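Local structure of MOSUB1, transcription cofactor (Magnaporthe oryzae, 4AGH) at residues N46-W49 against R55-G58. The protein binds single-stranded DNA and, as a member of the PC4 coactivator family, probably acts as a transcriptional cofactor in the nucleus. Numbering follows the deposited sequence.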
loop_
_atom_site.group_PDB
_atom_site.type_symbol
_atom_site.label_atom_id
_atom_site.label_comp_id
_atom_site.label_asym_id
_atom_site.label_seq_id
_atom_site.Cartn_x
_atom_site.Cartn_y
_atom_site.Cartn_z
ATOM N N ASN A 46 5.454 14.123 10.607
ATOM C CA ASN A 46 5.829 12.794 10.150
ATOM C C ASN A 46 6.324 12.830 8.704
ATOM O O ASN A 46 5.816 13.598 7.884
ATOM C CB ASN A 46 4.639 11.831 10.236
ATOM C CG ASN A 46 4.133 11.661 11.650
ATOM O OD1 ASN A 46 4.916 11.516 12.581
ATOM N ND2 ASN A 46 2.813 11.685 11.817
ATOM N N PRO A 47 7.303 11.977 8.380
ATOM C CA PRO A 47 7.844 11.931 7.018
ATOM C C PRO A 47 6.847 11.316 6.035
ATOM O O PRO A 47 6.123 10.380 6.387
ATOM C CB PRO A 47 9.078 11.027 7.162
ATOM C CG PRO A 47 8.738 10.117 8.282
ATOM C CD PRO A 47 7.901 10.949 9.252
ATOM N N PHE A 48 6.813 11.844 4.816
ATOM C CA PHE A 48 5.958 11.266 3.777
ATOM C C PHE A 48 6.514 11.454 2.376
ATOM O O PHE A 48 7.364 12.316 2.135
ATOM C CB PHE A 48 4.532 11.826 3.861
ATOM C CG PHE A 48 4.385 13.224 3.312
ATOM C CD1 PHE A 48 4.671 14.327 4.098
ATOM C CD2 PHE A 48 3.934 13.429 2.014
ATOM C CE1 PHE A 48 4.517 15.614 3.596
ATOM C CE2 PHE A 48 3.778 14.715 1.505
ATOM C CZ PHE A 48 4.069 15.808 2.296
ATOM N N TRP A 49 6.013 10.624 1.460
ATOM C CA TRP A 49 6.393 10.645 0.057
ATOM C C TRP A 49 5.101 10.723 -0.754
ATOM O O TRP A 49 4.118 10.067 -0.416
ATOM C CB TRP A 49 7.152 9.363 -0.307
ATOM C CG TRP A 49 8.483 9.243 0.380
ATOM C CD1 TRP A 49 9.704 9.559 -0.140
ATOM C CD2 TRP A 49 8.721 8.785 1.723
ATOM N NE1 TRP A 49 10.690 9.327 0.794
ATOM C CE2 TRP A 49 10.115 8.849 1.938
ATOM C CE3 TRP A 49 7.894 8.322 2.751
ATOM C CZ2 TRP A 49 10.697 8.469 3.155
ATOM C CZ3 TRP A 49 8.475 7.947 3.954
ATOM C CH2 TRP A 49 9.863 8.024 4.145
ATOM N N ARG A 55 -2.272 11.437 -3.092
ATOM C CA ARG A 55 -1.971 10.225 -2.333
ATOM C C ARG A 55 -0.549 10.228 -1.803
ATOM O O ARG A 55 0.388 10.626 -2.497
ATOM C CB ARG A 55 -2.239 8.984 -3.181
ATOM C CG ARG A 55 -3.741 8.865 -3.454
ATOM C CD ARG A 55 -4.112 7.721 -4.372
ATOM N NE ARG A 55 -5.561 7.532 -4.312
ATOM C CZ ARG A 55 -6.190 6.405 -4.633
ATOM N NH1 ARG A 55 -5.506 5.367 -5.105
ATOM N NH2 ARG A 55 -7.512 6.337 -4.510
ATOM N N ARG A 56 -0.413 9.772 -0.567
ATOM C CA ARG A 56 0.859 9.808 0.140
ATOM C C ARG A 56 1.164 8.452 0.722
ATOM O O ARG A 56 0.251 7.693 1.059
ATOM C CB ARG A 56 0.764 10.785 1.314
ATOM C CG ARG A 56 0.467 12.223 0.918
ATOM C CD ARG A 56 0.383 13.113 2.160
ATOM N NE ARG A 56 0.154 14.510 1.793
ATOM C CZ ARG A 56 0.245 15.532 2.635
ATOM N NH1 ARG A 56 0.555 15.326 3.907
ATOM N NH2 ARG A 56 0.020 16.768 2.202
ATOM N N VAL A 57 2.454 8.160 0.870
ATOM C CA VAL A 57 2.866 7.092 1.775
ATOM C C VAL A 57 3.717 7.754 2.861
ATOM O O VAL A 57 4.642 8.496 2.560
ATOM C CB VAL A 57 3.654 5.983 1.068
ATOM C CG1 VAL A 57 4.027 4.896 2.071
ATOM C CG2 VAL A 57 2.814 5.390 -0.047
ATOM N N GLY A 58 3.377 7.516 4.117
ATOM C CA GLY A 58 4.096 8.163 5.197
ATOM C C GLY A 58 4.323 7.180 6.315
ATOM O O GLY A 58 3.795 6.076 6.280
#
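One face of the Phe48 ring carries the guanidinium of Arg56, laid flat upon it with the two planes 9° apart. Arg56 NH1 sits over the ring centre, and Arg56 CZ lies 4.1 Å from the Phe48 centroid, a cation-pi interaction. Seen from the other partner, Phe48 CE2 lies under the guanidinium toward its rim. The Trp49 indole is met at its edge instead: Val57 O lies in the ring plane, 3.3 Å from Trp49 CE3.

The extended Arg56 chain passes over the same face of Phe48 near its rim, with Arg56 CD 3.6 Å from Phe48 CD2. Phe48 CG lies between the backbone N and the carbonyl carbon (chi1 77°); chi2 of -84° then turns a ring face to Arg56.

Beneath the stack, two strands of a beta hairpin pair antiparallel. Trp49 and Val57 form a hydrogen-bonded pair: Trp49 N to Val57 O and Val57 N to Trp49 O are both 2.8 Å. Phe48 and Gly58 form the adjoining non-hydrogen-bonded pair, with CA atoms only 3.9 Å apart. The glycine places no side chain beside Phe48 CB.

Trp49 and Val57 share the opposite sheet face, where Ala103 and Phe97 of the second subunit pack on them. Tyr73 makes a further cation-pi contact with Arg56.

The hairpin thus separates two chemistries. On one face, nonpolar side chains pack against the second subunit. The other pairs a cation with aromatic rings, and the positive guanidinium is probably attracted to the electron-rich ring faces.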